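Local coordinates for hypothetical protein (Parabacteroides merdae, PDB 4OO3) that is of unknown function but is probably an NAD(P)-dependent oxidoreductase, pairing a dinucleotide-binding Rossmann fold with a putative oxidoreductase C-terminal domain, at residues Tyr104-Leu109 with Glu132-Ile137; Ser117-Ala122 with Ile216-Thr221; Met144-Met149 with Pro421-Lys426; Phe232-Ile237 with Pro416-Pro421. One frame throughout, in Å; residues are numbered along the deposited sequence.

Contact 1 of 4, residues Tyr104-Leu109 with Glu132-Ile137; sequences YIKKTL and EECFAI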
loop_
_atom_site.group_PDB
_atom_site.type_symbol
_atom_site.label_atom_id
_atom_site.label_comp_id
_atom_site.label_asym_id
_atom_site.label_seq_id
_atom_site.Cartn_x
_atom_site.Cartn_y
_atom_site.Cartn_z
ATOM N N TYR A 104 9.020 8.161 -15.139
ATOM C CA TYR A 104 10.237 8.209 -14.334
ATOM C C TYR A 104 10.829 6.818 -14.154
ATOM O O TYR A 104 12.024 6.606 -14.340
ATOM C CB TYR A 104 9.955 8.734 -12.922
ATOM C CG TYR A 104 9.628 10.203 -12.753
ATOM C CD1 TYR A 104 9.872 11.142 -13.756
ATOM C CD2 TYR A 104 9.116 10.656 -11.540
ATOM C CE1 TYR A 104 9.589 12.484 -13.552
ATOM C CE2 TYR A 104 8.827 11.987 -11.333
ATOM C CZ TYR A 104 9.066 12.895 -12.338
ATOM O OH TYR A 104 8.769 14.216 -12.103
ATOM N N ILE A 105 9.983 5.876 -13.749
ATOM C CA ILE A 105 10.423 4.508 -13.493
ATOM C C ILE A 105 11.042 3.874 -14.733
ATOM O O ILE A 105 12.099 3.261 -14.650
ATOM C CB ILE A 105 9.270 3.630 -12.947
ATOM C CG1 ILE A 105 8.944 4.041 -11.503
ATOM C CG2 ILE A 105 9.641 2.151 -12.992
ATOM C CD1 ILE A 105 7.728 3.360 -10.900
ATOM N N LYS A 106 10.388 4.016 -15.878
ATOM C CA LYS A 106 10.898 3.423 -17.112
ATOM C C LYS A 106 12.310 3.930 -17.459
ATOM O O LYS A 106 13.219 3.140 -17.721
ATOM C CB LYS A 106 9.942 3.692 -18.282
ATOM C CG LYS A 106 10.181 2.767 -19.463
ATOM C CD LYS A 106 9.754 3.390 -20.777
ATOM C CE LYS A 106 10.758 4.422 -21.268
ATOM N NZ LYS A 106 10.657 4.604 -22.744
ATOM N N LYS A 107 12.492 5.246 -17.440
ATOM C CA LYS A 107 13.767 5.847 -17.842
ATOM C C LYS A 107 14.886 5.496 -16.880
ATOM O O LYS A 107 16.046 5.373 -17.281
ATOM C CB LYS A 107 13.646 7.361 -17.954
ATOM C CG LYS A 107 12.591 7.801 -18.954
ATOM C CD LYS A 107 12.904 9.167 -19.527
ATOM C CE LYS A 107 13.974 9.058 -20.598
ATOM N NZ LYS A 107 14.397 10.398 -21.063
ATOM N N THR A 108 14.533 5.329 -15.609
ATOM C CA THR A 108 15.507 4.956 -14.596
ATOM C C THR A 108 15.995 3.522 -14.806
ATOM O O THR A 108 17.185 3.250 -14.703
ATOM C CB THR A 108 14.919 5.124 -13.188
ATOM O OG1 THR A 108 14.512 6.485 -13.005
ATOM C CG2 THR A 108 15.938 4.777 -12.144
ATOM N N LEU A 109 15.075 2.610 -15.098
ATOM C CA LEU A 109 15.433 1.209 -15.330
ATOM C C LEU A 109 16.285 1.041 -16.591
ATOM O O LEU A 109 17.259 0.290 -16.577
ATOM C CB LEU A 109 14.176 0.341 -15.413
ATOM C CG LEU A 109 13.366 0.223 -14.121
ATOM C CD1 LEU A 109 11.961 -0.274 -14.428
ATOM C CD2 LEU A 109 14.053 -0.687 -13.114
ATOM N N GLU A 132 4.299 -2.656 -17.594
ATOM C CA GLU A 132 4.693 -3.953 -18.137
ATOM C C GLU A 132 6.048 -3.876 -18.827
ATOM O O GLU A 132 6.875 -4.762 -18.652
ATOM C CB GLU A 132 3.659 -4.472 -19.134
ATOM C CG GLU A 132 2.355 -4.909 -18.507
ATOM C CD GLU A 132 1.375 -5.391 -19.548
ATOM O OE1 GLU A 132 0.939 -4.572 -20.386
ATOM O OE2 GLU A 132 1.065 -6.592 -19.535
ATOM N N GLU A 133 6.265 -2.825 -19.617
ATOM C CA GLU A 133 7.567 -2.607 -20.257
ATOM C C GLU A 133 8.678 -2.451 -19.198
ATOM O O GLU A 133 9.757 -3.044 -19.328
ATOM C CB GLU A 133 7.527 -1.382 -21.183
ATOM C CG GLU A 133 8.656 -1.343 -22.208
ATOM C CD GLU A 133 8.698 -0.056 -23.022
ATOM O OE1 GLU A 133 7.744 0.745 -22.952
ATOM O OE2 GLU A 133 9.696 0.159 -23.744
ATOM N N CYS A 134 8.393 -1.665 -18.155
ATOM C CA CYS A 134 9.309 -1.487 -17.021
ATOM C C CYS A 134 9.767 -2.826 -16.453
ATOM O O CYS A 134 10.964 -3.042 -16.233
ATOM C CB CYS A 134 8.651 -0.678 -15.896
ATOM S SG CYS A 134 8.256 1.037 -16.295
ATOM N N PHE A 135 8.820 -3.728 -16.219
ATOM C CA PHE A 135 9.172 -5.051 -15.713
ATOM C C PHE A 135 9.975 -5.865 -16.726
ATOM O O PHE A 135 10.862 -6.628 -16.345
ATOM C CB PHE A 135 7.929 -5.809 -15.244
ATOM C CG PHE A 135 7.471 -5.414 -13.862
ATOM C CD1 PHE A 135 8.302 -5.585 -12.771
ATOM C CD2 PHE A 135 6.215 -4.884 -13.656
ATOM C CE1 PHE A 135 7.894 -5.225 -11.505
ATOM C CE2 PHE A 135 5.797 -4.525 -12.389
ATOM C CZ PHE A 135 6.638 -4.695 -11.311
ATOM N N ALA A 136 9.681 -5.682 -18.012
ATOM C CA ALA A 136 10.452 -6.334 -19.077
ATOM C C ALA A 136 11.886 -5.799 -19.115
ATOM O O ALA A 136 12.840 -6.567 -19.252
ATOM C CB ALA A 136 9.775 -6.138 -20.423
ATOM N N ILE A 137 12.037 -4.485 -18.985
ATOM C CA ILE A 137 13.364 -3.870 -18.954
ATOM C C ILE A 137 14.143 -4.319 -17.721
ATOM O O ILE A 137 15.325 -4.646 -17.814
ATOM C CB ILE A 137 13.281 -2.334 -18.990
ATOM C CG1 ILE A 137 12.728 -1.864 -20.340
ATOM C CG2 ILE A 137 14.652 -1.708 -18.748
ATOM C CD1 ILE A 137 12.097 -0.487 -20.271
#
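The flat groups that meet neighbours here are not aromatic: the carboxylate of Glu133, whose OE1 comes to 4.0 Å from Lys106 CD, and the backbone carbonyl of Cys134, whose O is touched by Leu109 CD1 at 3.5 Å. The rest is aliphatic packing round a thiol. Helices 98-110 and 125-140 run nearly parallel here, their axes 9.3 Å apart and inclined by 16°. Cys134 sits at the middle, touching Ile105, Lys106 and Leu109. With SG anti to its own carbonyl carbon (chi1 -65°), its sulfur settles 3.7 Å from Lys106 CA, while Ile105 CG2 closes on the same SG at 3.8 Å. Leu109 CD1 also packs on Cys134 CB. One turn later, Ile137 CG2 lies 3.9 Å from Leu109 CB, and its CD1 crosses the methylene CG of Lys106 at a slant. Ile105, Leu109 and Cys134 all rest on Leu145 of strand 145-147. The ammonium of Lys106 and the carboxylate of Glu133 stay apart, NZ to OE2 4.7 Å. No hydrogen bond joins the segments, so these helices of the Rossmann half hold together by van der Waals packing, with at most a loose electrostatic attraction at the solvent-facing margin.

Contact 2 of 4, residues Ser117-Ala122 with Ile216-Thr221; sequences SDKPMA and IVDVTT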
loop_
_atom_site.group_PDB
_atom_site.type_symbol
_atom_site.label_atom_id
_atom_site.label_comp_id
_atom_site.label_asym_id
_atom_site.label_seq_id
_atom_site.Cartn_x
_atom_site.Cartn_y
_atom_site.Cartn_z
ATOM N N SER A 117 9.605 1.878 -5.513
ATOM C CA SER A 117 8.572 2.892 -5.649
ATOM C C SER A 117 7.452 2.618 -4.678
ATOM O O SER A 117 7.058 1.475 -4.478
ATOM C CB SER A 117 8.013 2.884 -7.069
ATOM O OG SER A 117 6.856 3.699 -7.164
ATOM N N ASP A 118 6.927 3.675 -4.079
ATOM C CA ASP A 118 5.662 3.583 -3.390
ATOM C C ASP A 118 4.566 3.220 -4.400
ATOM O O ASP A 118 4.718 3.404 -5.613
ATOM C CB ASP A 118 5.321 4.917 -2.731
ATOM C CG ASP A 118 4.317 4.771 -1.599
ATOM O OD1 ASP A 118 3.918 3.624 -1.279
ATOM O OD2 ASP A 118 3.941 5.809 -1.015
ATOM N N LYS A 119 3.471 2.678 -3.895
ATOM C CA LYS A 119 2.269 2.514 -4.703
ATOM C C LYS A 119 1.613 3.869 -4.999
ATOM O O LYS A 119 1.866 4.851 -4.300
ATOM C CB LYS A 119 1.271 1.581 -4.005
ATOM C CG LYS A 119 1.064 1.839 -2.509
ATOM C CD LYS A 119 -0.298 2.405 -2.162
ATOM C CE LYS A 119 -0.440 3.864 -2.527
ATOM N NZ LYS A 119 -1.469 4.494 -1.669
ATOM N N PRO A 120 0.790 3.944 -6.061
ATOM C CA PRO A 120 0.595 2.984 -7.139
ATOM C C PRO A 120 1.563 3.261 -8.282
ATOM O O PRO A 120 1.725 4.419 -8.684
ATOM C CB PRO A 120 -0.840 3.267 -7.594
ATOM C CG PRO A 120 -1.038 4.712 -7.319
ATOM C CD PRO A 120 -0.138 5.089 -6.175
HETATM N N MSE A 121 2.187 2.206 -8.802
HETATM C CA MSE A 121 3.133 2.315 -9.931
HETATM C C MSE A 121 2.453 2.518 -11.254
HETATM O O MSE A 121 3.114 2.809 -12.247
HETATM C CB MSE A 121 4.031 1.072 -9.980
HETATM C CG MSE A 121 4.889 1.019 -8.719
HETATM SE SE MSE A 121 6.462 -0.129 -9.014
HETATM C CE MSE A 121 5.482 -1.823 -9.121
ATOM N N ALA A 122 1.133 2.355 -11.293
ATOM C CA ALA A 122 0.331 2.734 -12.462
ATOM C C ALA A 122 -1.053 3.180 -12.005
ATOM O O ALA A 122 -1.610 2.577 -11.083
ATOM C CB ALA A 122 0.219 1.576 -13.443
ATOM N N ILE A 216 -10.015 4.711 -6.794
ATOM C CA ILE A 216 -10.160 3.320 -7.199
ATOM C C ILE A 216 -8.830 2.645 -7.614
ATOM O O ILE A 216 -8.778 1.424 -7.725
ATOM C CB ILE A 216 -11.241 3.197 -8.310
ATOM C CG1 ILE A 216 -11.696 1.749 -8.503
ATOM C CG2 ILE A 216 -10.750 3.770 -9.634
ATOM C CD1 ILE A 216 -12.858 1.622 -9.462
ATOM N N VAL A 217 -7.761 3.418 -7.822
ATOM C CA VAL A 217 -6.462 2.845 -8.229
ATOM C C VAL A 217 -5.350 3.045 -7.192
ATOM O O VAL A 217 -4.235 2.561 -7.375
ATOM C CB VAL A 217 -5.982 3.404 -9.599
ATOM C CG1 VAL A 217 -7.101 3.337 -10.630
ATOM C CG2 VAL A 217 -5.445 4.829 -9.482
ATOM N N ASP A 218 -5.668 3.740 -6.105
ATOM C CA ASP A 218 -4.670 4.194 -5.142
ATOM C C ASP A 218 -4.620 3.237 -3.936
ATOM O O ASP A 218 -3.878 2.267 -3.955
ATOM C CB ASP A 218 -4.977 5.648 -4.762
ATOM C CG ASP A 218 -3.965 6.245 -3.803
ATOM O OD1 ASP A 218 -2.892 5.625 -3.620
ATOM O OD2 ASP A 218 -4.245 7.345 -3.251
ATOM N N VAL A 219 -5.422 3.480 -2.906
ATOM C CA VAL A 219 -5.411 2.624 -1.712
ATOM C C VAL A 219 -5.873 1.205 -2.041
ATOM O O VAL A 219 -5.475 0.274 -1.356
ATOM C CB VAL A 219 -6.262 3.244 -0.569
ATOM C CG1 VAL A 219 -6.590 2.242 0.537
ATOM C CG2 VAL A 219 -5.537 4.441 0.017
ATOM N N THR A 220 -6.694 1.040 -3.086
ATOM C CA THR A 220 -7.142 -0.295 -3.525
ATOM C C THR A 220 -5.960 -1.210 -3.852
ATOM O O THR A 220 -6.060 -2.438 -3.762
ATOM C CB THR A 220 -8.011 -0.236 -4.801
ATOM O OG1 THR A 220 -7.294 0.461 -5.828
ATOM C CG2 THR A 220 -9.346 0.460 -4.540
ATOM N N THR A 221 -4.860 -0.614 -4.286
ATOM C CA THR A 221 -3.620 -1.356 -4.507
ATOM C C THR A 221 -3.332 -2.253 -3.300
ATOM O O THR A 221 -3.183 -3.458 -3.451
ATOM C CB THR A 221 -2.461 -0.381 -4.785
ATOM O OG1 THR A 221 -2.732 0.320 -6.002
ATOM C CG2 THR A 221 -1.127 -1.100 -4.928
HETATM O O HOH W 1 -3.297 1.057 -9.399
#
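Lys119 NZ donates to Asp218 OD1 at 2.7 Å, a salt bridge between the loop after strand 114-117 and the turn leading into helix 220-231. The ammonium meets the oxygen on its syn side but 33° out of the carboxylate plane, and the two side chains cross at about a right angle. Lys119 gets there by folding: CG sits between the backbone N and the carbonyl carbon (chi1 45°), and further bends at chi2 and chi3 bring NZ up to Asp218 OD1. Gln212 holds Asp218 OD2 and, as a second-shell residue, probably helps to fix the carboxylate that Lys119 meets. Nearer its backbone, Lys119 CB packs on Thr221 CG2 at 3.7 Å. Pro120, entered through a cis peptide, lays its CB 3.5 Å from Val217 O. That carbonyl also accepts a hydrogen bond from a water at 2.7 Å, which donates again to Ala122 O at 2.8 Å and so bridges the two segments. Replacing Lys119 with an alanine would probably leave Asp218 OD1 without its charged mate and the carboxylate held mainly through OD2. The lysine followed by a cis proline at the end of a Rossmann strand is consistent with the Glu-Lys-Pro motif of the Gfo/Idh/MocA oxidoreductases, here with aspartate in the first place, at the junction of the nucleotide-binding and C-terminal domains.

Contact 3 of 4, residues Met144-Met149 with Pro421-Lys426; sequences MLYDIM and PNMLAK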
loop_
_atom_site.group_PDB
_atom_site.type_symbol
_atom_site.label_atom_id
_atom_site.label_comp_id
_atom_site.label_asym_id
_atom_site.label_seq_id
_atom_site.Cartn_x
_atom_site.Cartn_y
_atom_site.Cartn_z
HETATM N N MSE A 144 16.020 -4.720 -10.329
HETATM C CA MSE A 144 14.776 -4.935 -9.631
HETATM C C MSE A 144 13.906 -3.719 -9.683
HETATM O O MSE A 144 14.386 -2.597 -9.570
HETATM C CB MSE A 144 15.061 -5.244 -8.176
HETATM C CG MSE A 144 15.094 -6.750 -7.956
HETATM SE SE MSE A 144 15.651 -7.068 -6.100
HETATM C CE MSE A 144 14.211 -6.035 -5.279
ATOM N N LEU A 145 12.612 -3.961 -9.866
ATOM C CA LEU A 145 11.567 -2.963 -9.667
ATOM C C LEU A 145 10.659 -3.513 -8.574
ATOM O O LEU A 145 10.193 -4.642 -8.674
ATOM C CB LEU A 145 10.771 -2.746 -10.970
ATOM C CG LEU A 145 9.506 -1.878 -10.902
ATOM C CD1 LEU A 145 9.796 -0.494 -10.329
ATOM C CD2 LEU A 145 8.885 -1.750 -12.281
ATOM N N TYR A 146 10.412 -2.724 -7.534
ATOM C CA TYR A 146 9.612 -3.185 -6.396
ATOM C C TYR A 146 8.740 -2.064 -5.864
ATOM O O TYR A 146 9.150 -0.903 -5.884
ATOM C CB TYR A 146 10.532 -3.682 -5.287
ATOM C CG TYR A 146 9.904 -4.654 -4.317
ATOM C CD1 TYR A 146 9.214 -5.766 -4.773
ATOM C CD2 TYR A 146 10.042 -4.493 -2.944
ATOM C CE1 TYR A 146 8.653 -6.674 -3.892
ATOM C CE2 TYR A 146 9.479 -5.400 -2.056
ATOM C CZ TYR A 146 8.785 -6.484 -2.543
ATOM O OH TYR A 146 8.225 -7.395 -1.692
ATOM N N ASP A 147 7.537 -2.403 -5.406
ATOM C CA ASP A 147 6.721 -1.434 -4.683
ATOM C C ASP A 147 6.598 -1.771 -3.194
ATOM O O ASP A 147 7.162 -2.744 -2.717
ATOM C CB ASP A 147 5.361 -1.174 -5.372
ATOM C CG ASP A 147 4.449 -2.391 -5.420
ATOM O OD1 ASP A 147 4.745 -3.444 -4.809
ATOM O OD2 ASP A 147 3.396 -2.265 -6.083
ATOM N N ILE A 148 5.877 -0.930 -2.465
ATOM C CA ILE A 148 5.884 -0.958 -1.018
ATOM C C ILE A 148 4.509 -1.351 -0.468
ATOM O O ILE A 148 3.646 -0.495 -0.253
ATOM C CB ILE A 148 6.333 0.417 -0.480
ATOM C CG1 ILE A 148 7.713 0.761 -1.061
ATOM C CG2 ILE A 148 6.368 0.406 1.045
ATOM C CD1 ILE A 148 8.145 2.199 -0.867
HETATM N N MSE A 149 4.325 -2.658 -0.258
HETATM C CA MSE A 149 3.098 -3.219 0.306
HETATM C C MSE A 149 3.279 -3.410 1.800
HETATM O O MSE A 149 3.637 -4.487 2.270
HETATM C CB MSE A 149 2.772 -4.558 -0.365
HETATM C CG MSE A 149 2.560 -4.432 -1.869
HETATM SE SE MSE A 149 0.892 -3.456 -2.231
HETATM C CE MSE A 149 1.627 -1.737 -2.806
ATOM N N PRO A 421 4.866 -11.162 -11.346
ATOM C CA PRO A 421 3.557 -11.442 -11.946
ATOM C C PRO A 421 2.374 -10.959 -11.086
ATOM O O PRO A 421 1.392 -10.477 -11.631
ATOM C CB PRO A 421 3.549 -12.969 -12.126
ATOM C CG PRO A 421 4.700 -13.488 -11.337
ATOM C CD PRO A 421 5.692 -12.376 -11.212
ATOM N N ASN A 422 2.485 -11.060 -9.763
ATOM C CA ASN A 422 1.404 -10.624 -8.868
ATOM C C ASN A 422 1.275 -9.111 -8.705
ATOM O O ASN A 422 0.162 -8.617 -8.485
ATOM C CB ASN A 422 1.516 -11.310 -7.505
ATOM C CG ASN A 422 1.314 -12.816 -7.600
ATOM O OD1 ASN A 422 1.097 -13.362 -8.685
ATOM N ND2 ASN A 422 1.375 -13.492 -6.463
HETATM N N MSE A 423 2.384 -8.378 -8.817
HETATM C CA MSE A 423 2.325 -6.912 -8.888
HETATM C C MSE A 423 1.572 -6.528 -10.147
HETATM O O MSE A 423 0.672 -5.681 -10.117
HETATM C CB MSE A 423 3.715 -6.266 -8.863
HETATM C CG MSE A 423 4.312 -6.266 -7.458
HETATM SE SE MSE A 423 6.011 -5.277 -7.396
HETATM C CE MSE A 423 7.237 -6.633 -8.119
ATOM N N LEU A 424 1.905 -7.171 -11.260
ATOM C CA LEU A 424 1.188 -6.941 -12.511
ATOM C C LEU A 424 -0.293 -7.317 -12.429
ATOM O O LEU A 424 -1.139 -6.565 -12.897
ATOM C CB LEU A 424 1.853 -7.693 -13.658
ATOM C CG LEU A 424 3.165 -7.099 -14.166
ATOM C CD1 LEU A 424 3.757 -8.022 -15.220
ATOM C CD2 LEU A 424 2.942 -5.699 -14.723
ATOM N N ALA A 425 -0.616 -8.464 -11.832
ATOM C CA ALA A 425 -2.024 -8.859 -11.679
ATOM C C ALA A 425 -2.786 -7.838 -10.849
ATOM O O ALA A 425 -3.937 -7.516 -11.145
ATOM C CB ALA A 425 -2.141 -10.244 -11.057
ATOM N N LYS A 426 -2.112 -7.319 -9.828
ATOM C CA LYS A 426 -2.672 -6.330 -8.933
ATOM C C LYS A 426 -3.031 -5.070 -9.701
ATOM O O LYS A 426 -4.165 -4.589 -9.621
ATOM C CB LYS A 426 -1.638 -5.998 -7.860
ATOM C CG LYS A 426 -2.105 -5.076 -6.756
ATOM C CD LYS A 426 -0.995 -4.144 -6.287
ATOM C CE LYS A 426 0.280 -4.873 -5.923
ATOM N NZ LYS A 426 1.398 -3.974 -5.571
#
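Selenium flanks a buried ion pair here: Asp147 OD2 and Lys426 NZ form a salt bridge at 2.7 Å, with the selenomethionine at Met423 against the acid and the one at Met149 against the base. Met423 SE lies 3.4 Å from Asp147 OD1, the two side chains sliding past each other in opposite directions. Met149, bent at chi2 and chi3, reaches Lys426 tip to tip, its SE 3.4 Å from NZ. Lys426 leaves its helix with CG anti to the backbone N (chi1 -174°), then bends twice to bring the ammonium in front of the carboxylate. Asp147 OD2 has a second partner in the hydroxyl of Tyr427, the next residue of the helix. Met423 bends at chi3 and sends its methyl CE to the edge of the Tyr146 ring, near its plane and 4.0 Å from CD1. Its SE stands 5.2 Å from the ring centroid, 56° off the normal, an oblique Met-aromatic contact. CE also touches Leu145 O at 3.6 Å. The phenol end of Tyr146 is tied to Glu419, one turn earlier in the chain than Met423. Every touching residue is buried, so the attraction between Asp147 and Lys426 is probably little screened by solvent; it pins the edge strand of the Rossmann sheet to helix 419-439, with polarisable selenium from both selenomethionines, and the methyl of Met149, against the charges.

Contact 4 of 4, residues Phe232-Ile237 with Pro416-Pro421; sequences FPDQII and PDWEVP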
loop_
_atom_site.group_PDB
_atom_site.type_symbol
_atom_site.label_atom_id
_atom_site.label_comp_id
_atom_site.label_asym_id
_atom_site.label_seq_id
_atom_site.Cartn_x
_atom_site.Cartn_y
_atom_site.Cartn_z
ATOM N N PHE A 232 -4.385 -16.395 -1.480
ATOM C CA PHE A 232 -3.670 -17.265 -2.421
ATOM C C PHE A 232 -2.161 -17.227 -2.151
ATOM O O PHE A 232 -1.374 -16.904 -3.047
ATOM C CB PHE A 232 -3.971 -16.846 -3.870
ATOM C CG PHE A 232 -5.440 -16.776 -4.190
ATOM C CD1 PHE A 232 -6.178 -15.649 -3.870
ATOM C CD2 PHE A 232 -6.081 -17.843 -4.802
ATOM C CE1 PHE A 232 -7.533 -15.582 -4.154
ATOM C CE2 PHE A 232 -7.429 -17.786 -5.094
ATOM C CZ PHE A 232 -8.159 -16.655 -4.769
ATOM N N PRO A 233 -1.747 -17.595 -0.919
ATOM C CA PRO A 233 -0.355 -17.390 -0.514
ATOM C C PRO A 233 0.651 -17.990 -1.496
ATOM O O PRO A 233 0.560 -19.162 -1.835
ATOM C CB PRO A 233 -0.259 -18.093 0.848
ATOM C CG PRO A 233 -1.663 -18.295 1.306
ATOM C CD PRO A 233 -2.498 -18.392 0.069
ATOM N N ASP A 234 1.579 -17.166 -1.967
ATOM C CA ASP A 234 2.685 -17.614 -2.818
ATOM C C ASP A 234 2.262 -18.252 -4.153
ATOM O O ASP A 234 3.093 -18.833 -4.838
ATOM C CB ASP A 234 3.597 -18.575 -2.040
ATOM C CG ASP A 234 4.213 -17.931 -0.811
ATOM O OD1 ASP A 234 4.145 -16.693 -0.681
ATOM O OD2 ASP A 234 4.780 -18.664 0.024
ATOM N N GLN A 235 0.988 -18.139 -4.520
ATOM C CA GLN A 235 0.519 -18.601 -5.827
ATOM C C GLN A 235 0.744 -17.504 -6.862
ATOM O O GLN A 235 0.419 -16.337 -6.619
ATOM C CB GLN A 235 -0.965 -18.958 -5.781
ATOM C CG GLN A 235 -1.307 -20.070 -4.800
ATOM C CD GLN A 235 -2.796 -20.315 -4.713
ATOM O OE1 GLN A 235 -3.496 -20.302 -5.722
ATOM N NE2 GLN A 235 -3.293 -20.532 -3.502
ATOM N N ILE A 236 1.296 -17.890 -8.012
ATOM C CA ILE A 236 1.532 -16.975 -9.121
ATOM C C ILE A 236 0.205 -16.689 -9.800
ATOM O O ILE A 236 -0.453 -17.609 -10.264
ATOM C CB ILE A 236 2.518 -17.580 -10.143
ATOM C CG1 ILE A 236 3.882 -17.801 -9.476
ATOM C CG2 ILE A 236 2.646 -16.684 -11.371
ATOM C CD1 ILE A 236 4.948 -18.369 -10.381
ATOM N N ILE A 237 -0.200 -15.423 -9.842
ATOM C CA ILE A 237 -1.451 -15.037 -10.499
ATOM C C ILE A 237 -1.135 -14.594 -11.927
ATOM O O ILE A 237 -0.342 -13.668 -12.129
ATOM C CB ILE A 237 -2.166 -13.882 -9.760
ATOM C CG1 ILE A 237 -2.311 -14.168 -8.251
ATOM C CG2 ILE A 237 -3.527 -13.597 -10.388
ATOM C CD1 ILE A 237 -3.172 -15.363 -7.899
ATOM N N PRO A 416 11.400 -13.264 -5.259
ATOM C CA PRO A 416 10.734 -14.566 -5.391
ATOM C C PRO A 416 9.737 -14.633 -6.561
ATOM O O PRO A 416 9.152 -13.617 -6.947
ATOM C CB PRO A 416 10.016 -14.748 -4.046
ATOM C CG PRO A 416 10.085 -13.431 -3.351
ATOM C CD PRO A 416 11.274 -12.711 -3.899
ATOM N N ASP A 417 9.565 -15.843 -7.090
ATOM C CA ASP A 417 8.745 -16.142 -8.270
ATOM C C ASP A 417 7.494 -15.298 -8.443
ATOM O O ASP A 417 7.257 -14.730 -9.508
ATOM C CB ASP A 417 8.288 -17.610 -8.216
ATOM C CG ASP A 417 9.362 -18.582 -8.652
ATOM O OD1 ASP A 417 10.524 -18.159 -8.875
ATOM O OD2 ASP A 417 9.033 -19.783 -8.775
ATOM N N TRP A 418 6.685 -15.256 -7.395
ATOM C CA TRP A 418 5.326 -14.725 -7.491
ATOM C C TRP A 418 5.237 -13.194 -7.528
ATOM O O TRP A 418 4.214 -12.655 -7.946
ATOM C CB TRP A 418 4.463 -15.282 -6.345
ATOM C CG TRP A 418 5.077 -15.114 -4.979
ATOM C CD1 TRP A 418 5.876 -16.011 -4.325
ATOM C CD2 TRP A 418 4.965 -13.976 -4.114
ATOM N NE1 TRP A 418 6.259 -15.506 -3.111
ATOM C CE2 TRP A 418 5.708 -14.263 -2.949
ATOM C CE3 TRP A 418 4.296 -12.749 -4.204
ATOM C CZ2 TRP A 418 5.808 -13.366 -1.882
ATOM C CZ3 TRP A 418 4.394 -11.856 -3.142
ATOM C CH2 TRP A 418 5.147 -12.172 -1.995
ATOM N N GLU A 419 6.297 -12.497 -7.122
ATOM C CA GLU A 419 6.215 -11.046 -6.881
ATOM C C GLU A 419 5.902 -10.198 -8.123
ATOM O O GLU A 419 4.965 -9.403 -8.100
ATOM C CB GLU A 419 7.478 -10.529 -6.179
ATOM C CG GLU A 419 7.477 -10.768 -4.669
ATOM C CD GLU A 419 6.786 -9.666 -3.878
ATOM O OE1 GLU A 419 5.915 -8.956 -4.431
ATOM O OE2 GLU A 419 7.121 -9.489 -2.687
ATOM N N VAL A 420 6.675 -10.354 -9.194
ATOM C CA VAL A 420 6.463 -9.552 -10.393
ATOM C C VAL A 420 5.123 -9.878 -11.048
ATOM O O VAL A 420 4.307 -8.973 -11.259
ATOM C CB VAL A 420 7.620 -9.693 -11.403
ATOM C CG1 VAL A 420 7.258 -9.054 -12.744
ATOM C CG2 VAL A 420 8.884 -9.067 -10.835
ATOM N N PRO A 421 4.866 -11.162 -11.346
ATOM C CA PRO A 421 3.557 -11.442 -11.946
ATOM C C PRO A 421 2.374 -10.959 -11.086
ATOM O O PRO A 421 1.392 -10.477 -11.631
ATOM C CB PRO A 421 3.549 -12.969 -12.126
ATOM C CG PRO A 421 4.700 -13.488 -11.337
ATOM C CD PRO A 421 5.692 -12.376 -11.212
HETATM O O HOH W 2 -0.047 -11.617 -13.733
#
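Ile236, just after a type II turn, and Trp418, within a type I turn, bring their CA atoms within 4.7 Å. The first turn, Phe232 to Gln235, puts Asp234 in the left-handed helical region (phi 61°); the second, Pro416 to Glu419, leads into helix 419-439. On one face of the Trp418 indole, Asp234 CA stands 4.1 Å from the centroid of the five-membered ring, a CH-pi contact. The Asp234 carboxylate follows over the same face, its plane only 18° from that of the ring; OD1 is 3.4 Å from NE1 but badly angled for a hydrogen bond, and its salt bridge goes to Arg161. Glu419 CG covers part of the opposite face. Ile236 crosses the stem of Trp418, CG1 4.1 Å from its CB, while its CG2 branch meets Pro421 CG at 3.8 Å. A water donates to both Ile237 O and Pro421 O, bridging the segments. Cutting Trp418 back to alanine would remove the face that Asp234 rests on and probably leave the type II turn without its platform. Asn422 hydrogen-bonds Gln235 O and Ile237 N; the whole is a surface junction of a type II beta turn with a type I turn, held by a CH-pi contact on the indole face.

How the contacts relate
Contacts 2 and 3 are buried near the middle of the chain, and each centres on a lysine-aspartate salt bridge joining the Rossmann half to the C-terminal half; they touch through Thr221, which packs on both Met149 and Lys426. Contact 1 is partly buried, stays within the Rossmann half and relies on apolar packing round a cysteine thiol. Contact 4 lies at the surface, within the C-terminal half, and mixes aromatic, aliphatic and water-mediated contacts. Helix 419-439 serves contacts 3 and 4, which share Pro421 and are linked by the Tyr146-Glu419 hydrogen bond. Phe135 of the contact 1 helix fills the space between, packing on Met121, Leu145, Met423 and Val420 and thereby touching the other three.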